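Local coordinates for protein ureidoglycolate hydrolase (Arabidopsis thaliana, PDB 4PXE) that hydrolyses (S)-ureidoglycolate to glyoxylate, ammonia and carbon dioxide as a manganese-dependent homodimeric amidohydrolase in the last step of plant purine breakdown, at residues A[280-286]-A[301-307]; A[267-273]-A[317-321]; A[227-233]-A[343-349]. All blocks are in the same frame, centred on the assembly; numbering follows the deposited sequence.

Contact 1: A[280-286]-A[301-307]. With GLV (glyoxylic acid), chain E.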
loop_
_atom_site.group_PDB
_atom_site.type_symbol
_atom_site.label_atom_id
_atom_site.label_comp_id
_atom_site.label_asym_id
_atom_site.label_seq_id
_atom_site.Cartn_x
_atom_site.Cartn_y
_atom_site.Cartn_z
ATOM N N VAL A 280 16.805 11.859 -14.884
ATOM C CA VAL A 280 16.032 10.709 -14.413
ATOM C C VAL A 280 14.765 11.146 -13.680
ATOM O O VAL A 280 14.705 12.238 -13.108
ATOM C CB VAL A 280 16.865 9.777 -13.483
ATOM C CG1 VAL A 280 18.014 9.125 -14.254
ATOM C CG2 VAL A 280 17.389 10.535 -12.289
ATOM N N GLY A 281 13.755 10.283 -13.695
ATOM C CA GLY A 281 12.559 10.521 -12.908
ATOM C C GLY A 281 11.863 9.202 -12.657
ATOM O O GLY A 281 11.899 8.313 -13.498
ATOM N N THR A 282 11.249 9.077 -11.486
ATOM C CA THR A 282 10.715 7.794 -11.039
ATOM C C THR A 282 9.486 8.027 -10.177
ATOM O O THR A 282 9.435 8.970 -9.384
ATOM C CB THR A 282 11.766 7.058 -10.169
ATOM O OG1 THR A 282 13.044 7.079 -10.821
ATOM C CG2 THR A 282 11.372 5.613 -9.897
ATOM N N VAL A 283 8.500 7.150 -10.320
ATOM C CA VAL A 283 7.435 7.044 -9.337
ATOM C C VAL A 283 7.648 5.749 -8.553
ATOM O O VAL A 283 7.295 4.668 -9.012
ATOM C CB VAL A 283 6.055 7.052 -10.013
ATOM C CG1 VAL A 283 4.947 6.890 -8.970
ATOM C CG2 VAL A 283 5.872 8.346 -10.824
ATOM N N GLY A 284 8.254 5.872 -7.373
ATOM C CA GLY A 284 8.546 4.710 -6.549
ATOM C C GLY A 284 7.421 4.363 -5.594
ATOM O O GLY A 284 7.356 3.245 -5.093
ATOM N N ILE A 285 6.545 5.331 -5.338
ATOM C CA ILE A 285 5.397 5.125 -4.463
ATOM C C ILE A 285 4.119 5.544 -5.185
ATOM O O ILE A 285 4.040 6.644 -5.741
ATOM C CB ILE A 285 5.549 5.913 -3.146
ATOM C CG1 ILE A 285 6.629 5.273 -2.271
ATOM C CG2 ILE A 285 4.206 6.006 -2.401
ATOM C CD1 ILE A 285 7.004 6.098 -1.049
ATOM N N LEU A 286 3.139 4.643 -5.199
ATOM C CA LEU A 286 1.828 4.934 -5.773
ATOM C C LEU A 286 0.850 4.133 -4.931
ATOM O O LEU A 286 0.832 2.901 -5.016
ATOM C CB LEU A 286 1.766 4.521 -7.253
ATOM C CG LEU A 286 0.630 5.102 -8.110
ATOM C CD1 LEU A 286 0.812 4.776 -9.592
ATOM C CD2 LEU A 286 -0.743 4.610 -7.644
ATOM N N HIS A 301 -2.046 8.589 -4.140
ATOM C CA HIS A 301 -0.912 9.265 -3.530
ATOM C C HIS A 301 0.327 8.801 -4.273
ATOM O O HIS A 301 0.619 7.600 -4.295
ATOM C CB HIS A 301 -0.836 8.861 -2.047
ATOM C CG HIS A 301 0.393 9.337 -1.335
ATOM N ND1 HIS A 301 0.425 10.499 -0.591
ATOM C CD2 HIS A 301 1.627 8.789 -1.228
ATOM C CE1 HIS A 301 1.634 10.656 -0.076
ATOM N NE2 HIS A 301 2.381 9.631 -0.445
ATOM N N LEU A 302 1.035 9.743 -4.896
ATOM C CA LEU A 302 2.282 9.442 -5.606
ATOM C C LEU A 302 3.430 10.172 -4.959
ATOM O O LEU A 302 3.280 11.311 -4.513
ATOM C CB LEU A 302 2.244 9.925 -7.054
ATOM C CG LEU A 302 1.146 9.456 -7.985
ATOM C CD1 LEU A 302 -0.036 10.401 -7.845
ATOM C CD2 LEU A 302 1.648 9.394 -9.425
ATOM N N GLU A 303 4.593 9.531 -4.932
ATOM C CA GLU A 303 5.815 10.224 -4.557
ATOM C C GLU A 303 6.801 10.048 -5.696
ATOM O O GLU A 303 7.067 8.925 -6.146
ATOM C CB GLU A 303 6.358 9.717 -3.219
ATOM C CG GLU A 303 5.304 9.809 -2.138
ATOM C CD GLU A 303 5.826 9.556 -0.742
ATOM O OE1 GLU A 303 7.048 9.687 -0.507
ATOM O OE2 GLU A 303 5.000 9.232 0.133
ATOM N N ILE A 304 7.316 11.180 -6.168
ATOM C CA ILE A 304 8.060 11.265 -7.411
ATOM C C ILE A 304 9.459 11.786 -7.132
ATOM O O ILE A 304 9.621 12.776 -6.424
ATOM C CB ILE A 304 7.358 12.235 -8.378
ATOM C CG1 ILE A 304 5.915 11.770 -8.639
ATOM C CG2 ILE A 304 8.128 12.351 -9.687
ATOM C CD1 ILE A 304 5.047 12.788 -9.399
ATOM N N ASP A 305 10.463 11.106 -7.687
ATOM C CA ASP A 305 11.866 11.479 -7.531
ATOM C C ASP A 305 12.326 11.942 -8.907
ATOM O O ASP A 305 12.080 11.270 -9.897
ATOM C CB ASP A 305 12.651 10.239 -7.071
ATOM C CG ASP A 305 14.141 10.482 -6.963
ATOM O OD1 ASP A 305 14.812 10.605 -8.008
ATOM O OD2 ASP A 305 14.640 10.511 -5.829
ATOM N N THR A 306 12.981 13.098 -8.992
ATOM C CA THR A 306 13.543 13.507 -10.281
ATOM C C THR A 306 14.836 14.284 -10.084
ATOM O O THR A 306 14.972 15.050 -9.128
ATOM C CB THR A 306 12.518 14.269 -11.174
ATOM O OG1 THR A 306 13.039 14.422 -12.504
ATOM C CG2 THR A 306 12.144 15.621 -10.590
ATOM N N ARG A 307 15.804 14.028 -10.961
ATOM C CA ARG A 307 17.147 14.608 -10.804
ATOM C C ARG A 307 17.804 14.857 -12.146
ATOM O O ARG A 307 17.429 14.272 -13.158
ATOM C CB ARG A 307 18.080 13.682 -9.991
ATOM C CG ARG A 307 17.375 12.853 -8.916
ATOM C CD ARG A 307 18.332 11.938 -8.193
ATOM N NE ARG A 307 17.566 10.997 -7.379
ATOM C CZ ARG A 307 18.096 10.218 -6.441
ATOM N NH1 ARG A 307 19.408 10.246 -6.207
ATOM N NH2 ARG A 307 17.328 9.387 -5.746
HETATM C C1 GLV E . 19.823 8.298 -1.689
HETATM O O1 GLV E . 21.089 8.749 -1.350
HETATM C C2 GLV E . 19.464 8.507 -3.118
HETATM O O2 GLV E . 20.314 9.054 -3.893
HETATM O O3 GLV E . 18.329 8.138 -3.540
HETATM O O HOH W 1 14.490 9.372 -10.522
HETATM O O HOH W 2 9.459 8.066 -6.763
#
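Thr306 is turned so that its hydroxyl lies opposite its own amide nitrogen (chi1 -169°), and this rotation sets OG1 against the carbonyl of Val280, with Thr306 OG1 donating to Val280 O over 2.8 Å. The same oxygen takes the amide of Arg307, so two donors grip it. On the other side of the sheet, Asp305 has its CG trans to the backbone nitrogen (chi1 176°). From there the carboxylate meets Arg307 side-on: NE reaches OD1 at 2.9 Å on the syn lone pair and in the guanidinium plane, while NH2 reaches OD2 from a tilted position. With that flank held, the two outer nitrogens point to the carboxylate of glyoxylate, Arg307 NH2 lying 2.7 Å from O3 and Arg307 NH1 2.8 Å from O2. This illustrates how a second-shell acid can orient a substrate-binding arginine. Asn294 of the second subunit and the backbone amide of Tyr377 also bond the ligand.

The two strands form an antiparallel hairpin in the region involved in dimerization. Thr282 faces Asp305 as a hydrogen-bonded pair, yet Ile285 faces Glu303, so Gly284 is an extra residue, a beta bulge. There the direct bond from Gly284 N to Glu303 O is weak, and a water lies between them, 2.6 Å from each. Beyond the bulge, Ile285 runs alongside Glu303, its CD1 3.6 Å from Glu303 OE1, and its CG2 meets the edge of the His301 ring. His301 NE2 in turn donates to Glu303 OE2 at 2.7 Å, almost straight, using the anti lone pair. The face bearing Val283, Leu302 and Ile304 is covered by helix 256-272, whereas Thr282 OG1 bonds Arg253 of the second subunit.

Contact 2: A[267-273]-A[317-321]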
loop_
_atom_site.group_PDB
_atom_site.type_symbol
_atom_site.label_atom_id
_atom_site.label_comp_id
_atom_site.label_asym_id
_atom_site.label_seq_id
_atom_site.Cartn_x
_atom_site.Cartn_y
_atom_site.Cartn_z
ATOM N N VAL A 267 5.419 11.614 -16.027
ATOM C CA VAL A 267 6.752 11.798 -15.452
ATOM C C VAL A 267 7.798 11.214 -16.397
ATOM O O VAL A 267 8.758 11.898 -16.761
ATOM C CB VAL A 267 6.871 11.147 -14.057
ATOM C CG1 VAL A 267 8.326 11.115 -13.608
ATOM C CG2 VAL A 267 6.011 11.893 -13.037
ATOM N N GLU A 268 7.599 9.968 -16.816
ATOM C CA GLU A 268 8.517 9.331 -17.750
ATOM C C GLU A 268 8.661 10.135 -19.041
ATOM O O GLU A 268 9.787 10.373 -19.508
ATOM C CB GLU A 268 8.064 7.907 -18.073
ATOM C CG GLU A 268 8.931 7.244 -19.139
ATOM C CD GLU A 268 8.393 5.912 -19.625
ATOM O OE1 GLU A 268 7.167 5.774 -19.813
ATOM O OE2 GLU A 268 9.216 4.988 -19.826
ATOM N N LYS A 269 7.532 10.560 -19.601
ATOM C CA LYS A 269 7.523 11.358 -20.823
ATOM C C LYS A 269 8.359 12.631 -20.694
ATOM O O LYS A 269 9.193 12.931 -21.559
ATOM C CB LYS A 269 6.084 11.717 -21.203
ATOM C CG LYS A 269 5.968 12.558 -22.469
ATOM C CD LYS A 269 4.510 12.856 -22.827
ATOM C CE LYS A 269 3.838 13.708 -21.767
ATOM N NZ LYS A 269 2.360 13.831 -22.002
ATOM N N HIS A 270 8.151 13.378 -19.616
ATOM C CA HIS A 270 8.839 14.659 -19.462
ATOM C C HIS A 270 10.340 14.468 -19.249
ATOM O O HIS A 270 11.154 15.270 -19.719
ATOM C CB HIS A 270 8.225 15.497 -18.338
ATOM C CG HIS A 270 6.794 15.866 -18.593
ATOM N ND1 HIS A 270 6.351 16.301 -19.824
ATOM C CD2 HIS A 270 5.705 15.835 -17.789
ATOM C CE1 HIS A 270 5.049 16.525 -19.766
ATOM N NE2 HIS A 270 4.632 16.257 -18.541
ATOM N N VAL A 271 10.712 13.410 -18.540
ATOM C CA VAL A 271 12.129 13.076 -18.391
ATOM C C VAL A 271 12.759 12.828 -19.768
ATOM O O VAL A 271 13.802 13.406 -20.097
ATOM C CB VAL A 271 12.318 11.827 -17.483
ATOM C CG1 VAL A 271 13.767 11.315 -17.550
ATOM C CG2 VAL A 271 11.943 12.155 -16.053
ATOM N N LEU A 272 12.124 11.993 -20.575
ATOM C CA LEU A 272 12.630 11.671 -21.909
ATOM C C LEU A 272 12.666 12.899 -22.825
ATOM O O LEU A 272 13.499 12.977 -23.729
ATOM C CB LEU A 272 11.823 10.526 -22.534
ATOM C CG LEU A 272 11.884 9.187 -21.787
ATOM C CD1 LEU A 272 11.044 8.138 -22.486
ATOM C CD2 LEU A 272 13.321 8.710 -21.642
ATOM N N GLU A 273 11.773 13.858 -22.589
ATOM C CA GLU A 273 11.745 15.098 -23.372
ATOM C C GLU A 273 12.975 15.984 -23.163
ATOM O O GLU A 273 13.209 16.912 -23.945
ATOM C CB GLU A 273 10.483 15.916 -23.064
ATOM C CG GLU A 273 9.212 15.362 -23.688
ATOM C CD GLU A 273 7.946 16.003 -23.125
ATOM O OE1 GLU A 273 8.033 16.785 -22.153
ATOM O OE2 GLU A 273 6.854 15.711 -23.663
ATOM N N VAL A 317 11.662 19.754 -15.911
ATOM C CA VAL A 317 10.902 18.521 -15.712
ATOM C C VAL A 317 9.851 18.719 -14.623
ATOM O O VAL A 317 8.688 18.320 -14.803
ATOM C CB VAL A 317 11.814 17.324 -15.364
ATOM C CG1 VAL A 317 10.974 16.106 -15.016
ATOM C CG2 VAL A 317 12.728 16.991 -16.532
ATOM N N ILE A 318 10.238 19.332 -13.509
ATOM C CA ILE A 318 9.301 19.607 -12.417
ATOM C C ILE A 318 8.130 20.485 -12.877
ATOM O O ILE A 318 6.976 20.196 -12.570
ATOM C CB ILE A 318 10.001 20.268 -11.222
ATOM C CG1 ILE A 318 11.047 19.329 -10.619
ATOM C CG2 ILE A 318 8.988 20.691 -10.156
ATOM C CD1 ILE A 318 11.897 20.000 -9.564
ATOM N N LYS A 319 8.423 21.552 -13.611
ATOM C CA LYS A 319 7.358 22.421 -14.125
ATOM C C LYS A 319 6.384 21.652 -15.015
ATOM O O LYS A 319 5.160 21.826 -14.912
ATOM C CB LYS A 319 7.949 23.607 -14.894
ATOM C CG LYS A 319 8.885 24.471 -14.071
ATOM C CD LYS A 319 9.168 25.801 -14.759
ATOM C CE LYS A 319 10.416 26.473 -14.192
ATOM N NZ LYS A 319 11.659 25.943 -14.827
ATOM N N LYS A 320 6.913 20.801 -15.892
ATOM C CA LYS A 320 6.074 20.010 -16.785
ATOM C C LYS A 320 5.229 19.016 -15.996
ATOM O O LYS A 320 4.073 18.785 -16.338
ATOM C CB LYS A 320 6.902 19.259 -17.828
ATOM C CG LYS A 320 7.609 20.148 -18.857
ATOM C CD LYS A 320 8.439 19.282 -19.780
ATOM C CE LYS A 320 9.005 20.059 -20.960
ATOM N NZ LYS A 320 9.805 19.123 -21.803
ATOM N N ILE A 321 5.797 18.431 -14.947
ATOM C CA ILE A 321 5.027 17.502 -14.121
ATOM C C ILE A 321 3.845 18.220 -13.455
ATOM O O ILE A 321 2.731 17.685 -13.414
ATOM C CB ILE A 321 5.910 16.799 -13.074
ATOM C CG1 ILE A 321 6.871 15.834 -13.778
ATOM C CG2 ILE A 321 5.045 16.042 -12.052
ATOM C CD1 ILE A 321 7.988 15.322 -12.892
HETATM O O HOH W 3 11.720 17.971 -20.071
#
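Glu273 OE1 is gripped by two donors: Lys320 NZ from across the helix pair at 3.0 Å, in a salt bridge, and His270 ND1 from its own segment at 2.9 Å. The two arrive from opposite faces of the carboxylate plane, both well out of it, and the imidazole N-H points at the oxygen almost straight, with OE1 lying in the ring plane. Lys320 also packs its aliphatic part on the ring. Its CB stands over the centre of one face, 3.5 Å from the centroid of His270 and only 10° off the normal, a clear CH-pi contact. From CB onward the lysine chain is fully extended; CD passes near ND1 before NZ arrives at the carboxylate. A water then joins the ammonium group to the backbone, lying 2.8 Å from both Lys320 NZ and His270 O.

Further into the protein the contact turns apolar. Val267 CG2 meets Ile321 CD1 at 4.0 Å, and Val271 CG2 lies obliquely against Val317 CG1. These side chains belong to helices 256-272 and 311-332, which run roughly antiparallel, the axes of the two short segments approaching to 9.3 Å at an angle of 146°. Two helices on one face of a beta sheet are the build of the dimerization domain in M20 enzymes, and here Val267 and Val317 reach down to Ile304 and Thr306 of strand 295-308.

A general lesson follows about a buried imidazole. The proton on ND1 is spoken for by Glu273, while NE2 is hydrogen-bonded to Ser324 one turn further along the partner helix, so both nitrogens are used and the ring's rotation is fixed. Two N-H donors, one on a probable ammonium, converging on OE1 would be expected to stabilise the charged form of Glu273.

Contact 3: A[227-233]-A[343-349]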
loop_
_atom_site.group_PDB
_atom_site.type_symbol
_atom_site.label_atom_id
_atom_site.label_comp_id
_atom_site.label_asym_id
_atom_site.label_seq_id
_atom_site.Cartn_x
_atom_site.Cartn_y
_atom_site.Cartn_z
ATOM N N ALA A 227 31.324 16.370 -8.461
ATOM C CA ALA A 227 30.055 17.062 -8.316
ATOM C C ALA A 227 28.983 16.041 -7.979
ATOM O O ALA A 227 29.157 14.849 -8.222
ATOM C CB ALA A 227 29.693 17.794 -9.612
ATOM N N ILE A 228 27.884 16.528 -7.420
ATOM C CA ILE A 228 26.734 15.697 -7.082
ATOM C C ILE A 228 25.514 16.279 -7.795
ATOM O O ILE A 228 25.269 17.480 -7.709
ATOM C CB ILE A 228 26.484 15.704 -5.560
ATOM C CG1 ILE A 228 27.688 15.120 -4.810
ATOM C CG2 ILE A 228 25.183 14.943 -5.226
ATOM C CD1 ILE A 228 27.595 15.257 -3.302
ATOM N N ALA A 229 24.753 15.431 -8.491
ATOM C CA ALA A 229 23.577 15.869 -9.245
ATOM C C ALA A 229 22.498 16.490 -8.356
ATOM O O ALA A 229 22.453 16.252 -7.145
ATOM C CB ALA A 229 23.014 14.708 -10.059
ATOM N N ALA A 230 21.643 17.300 -8.981
ATOM C CA ALA A 230 20.628 18.083 -8.284
ATOM C C ALA A 230 19.338 17.287 -8.078
ATOM O O ALA A 230 18.659 16.947 -9.047
ATOM C CB ALA A 230 20.325 19.334 -9.083
ATOM N N PRO A 231 19.001 17.000 -6.814
ATOM C CA PRO A 231 17.842 16.139 -6.554
ATOM C C PRO A 231 16.571 16.900 -6.179
ATOM O O PRO A 231 16.627 17.937 -5.513
ATOM C CB PRO A 231 18.312 15.326 -5.348
ATOM C CG PRO A 231 19.154 16.321 -4.564
ATOM C CD PRO A 231 19.793 17.237 -5.594
ATOM N N ALA A 232 15.429 16.362 -6.596
ATOM C CA ALA A 232 14.138 16.897 -6.165
ATOM C C ALA A 232 13.151 15.775 -5.888
ATOM O O ALA A 232 13.286 14.671 -6.418
ATOM C CB ALA A 232 13.562 17.850 -7.215
ATOM N N SER A 233 12.151 16.062 -5.063
ATOM C CA SER A 233 11.078 15.098 -4.868
ATOM C C SER A 233 9.743 15.809 -4.694
ATOM O O SER A 233 9.681 16.936 -4.197
ATOM C CB SER A 233 11.359 14.160 -3.697
ATOM O OG SER A 233 11.152 14.802 -2.466
ATOM N N ASN A 343 11.336 18.753 -1.787
ATOM C CA ASN A 343 12.658 19.374 -1.864
ATOM C C ASN A 343 13.033 19.591 -3.313
ATOM O O ASN A 343 12.595 18.859 -4.201
ATOM C CB ASN A 343 13.733 18.557 -1.129
ATOM C CG ASN A 343 13.932 17.175 -1.725
ATOM O OD1 ASN A 343 13.159 16.258 -1.441
ATOM N ND2 ASN A 343 14.987 17.007 -2.525
ATOM N N GLN A 344 13.844 20.618 -3.550
ATOM C CA GLN A 344 14.300 20.946 -4.883
ATOM C C GLN A 344 15.660 21.582 -4.682
ATOM O O GLN A 344 15.769 22.794 -4.517
ATOM C CB GLN A 344 13.333 21.931 -5.542
ATOM C CG GLN A 344 13.602 22.221 -6.993
ATOM C CD GLN A 344 12.527 23.101 -7.606
ATOM O OE1 GLN A 344 11.551 23.456 -6.945
ATOM N NE2 GLN A 344 12.698 23.451 -8.874
ATOM N N ASP A 345 16.693 20.749 -4.661
ATOM C CA ASP A 345 18.001 21.188 -4.212
ATOM C C ASP A 345 18.947 21.381 -5.384
ATOM O O ASP A 345 18.834 20.709 -6.395
ATOM C CB ASP A 345 18.576 20.156 -3.239
ATOM C CG ASP A 345 17.649 19.896 -2.065
ATOM O OD1 ASP A 345 17.212 18.741 -1.907
ATOM O OD2 ASP A 345 17.358 20.847 -1.308
ATOM N N PRO A 346 19.900 22.316 -5.240
ATOM C CA PRO A 346 20.912 22.526 -6.276
ATOM C C PRO A 346 21.967 21.427 -6.250
ATOM O O PRO A 346 22.087 20.719 -5.256
ATOM C CB PRO A 346 21.533 23.870 -5.874
ATOM C CG PRO A 346 21.369 23.920 -4.392
ATOM C CD PRO A 346 20.031 23.269 -4.125
ATOM N N PRO A 347 22.722 21.285 -7.343
ATOM C CA PRO A 347 23.868 20.371 -7.312
ATOM C C PRO A 347 24.981 20.984 -6.472
ATOM O O PRO A 347 24.925 22.176 -6.154
ATOM C CB PRO A 347 24.284 20.299 -8.778
ATOM C CG PRO A 347 23.864 21.610 -9.352
ATOM C CD PRO A 347 22.622 22.015 -8.621
ATOM N N ALA A 348 25.971 20.187 -6.086
ATOM C CA ALA A 348 27.150 20.742 -5.423
ATOM C C ALA A 348 28.426 20.329 -6.130
ATOM O O ALA A 348 28.494 19.274 -6.754
ATOM C CB ALA A 348 27.203 20.341 -3.965
ATOM N N LEU A 349 29.438 21.180 -6.025
ATOM C CA LEU A 349 30.763 20.885 -6.556
ATOM C C LEU A 349 31.702 20.500 -5.417
ATOM O O LEU A 349 31.693 21.122 -4.357
ATOM C CB LEU A 349 31.329 22.114 -7.279
ATOM C CG LEU A 349 30.705 22.512 -8.618
ATOM C CD1 LEU A 349 31.234 23.869 -9.062
ATOM C CD2 LEU A 349 30.996 21.465 -9.671
#
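Ile228 and Ala348 form an antiparallel hydrogen-bonded pair at one end, Ile228 N giving to Ala348 O at 2.9 Å and the return bond being longer. At the other, Ser233 N donates to Asn343 O, with only a weak bond coming back. Between them regular pairing lapses although the chains stay close, since prolines have no amide hydrogen to offer; one nearly straight bond, from Asp345 N to Pro231 O at 2.9 Å, holds this middle.

Polar side chains work beside the Ser233 end. Both Ser233 OG (chi1 76°) and Asn343 CG (chi1 62°) stand between their own backbone nitrogen and carbonyl carbon, and these rotations bring the hydroxyl to the amide: Ser233 OG donates to Asn343 OD1 at 2.7 Å, from above the carbonyl plane. The other end of that amide, Asn343 ND2, donates to Asp345 OD1 at 2.9 Å, also from above the carboxylate plane. Asp345 has a stronger partner in Arg150, with which it forms a salt bridge.

Apolar contacts fill the interrupted middle. Ala230 CB rests 3.6 Å from Pro347 CD, and the Pro231 ring crosses the Asp345 side chain at about a right angle, its CD 3.9 Å from Asp345 CB. Pro231 also packs on Tyr377, a substrate-binding residue, and on Leu381. At the far end Ala227 CB meets Leu349 CD2.

Strand 222-239 pairs with strand 389-394 as well as with strands 295-308 and 335-344, so these segments probably carry the chain between the catalytic and dimerization domains, as in other M20 enzymes. Where Pro346 and Pro347 supply no amide hydrogen, packing of Ala230 and Pro231 takes over, and the Ser233-Asn343-Asp345 relay ties the side chains at one end, with Arg150 holding Asp345 from outside.

Contact 1 is the most buried of the three and the one that touches the ligand, its regular pairing broken by one bulge, with Arg307 turned to glyoxylate and Thr282 to the second subunit. Contact 2 is the helical layer over one face of that hairpin, where Val271 and Val317 pack on Gly281 and Thr306, but its outer part, at Glu273, reaches the surface and relies on charge. Contact 3, only partly buried, continues the sheet of contact 1, since strands 295-308 and 222-239 are neighbours, and meets contact 2 through Ile318 on Ala232. Its pairing lapses near the prolines. It also lies nearer the chain's centre, probably where the two domains join.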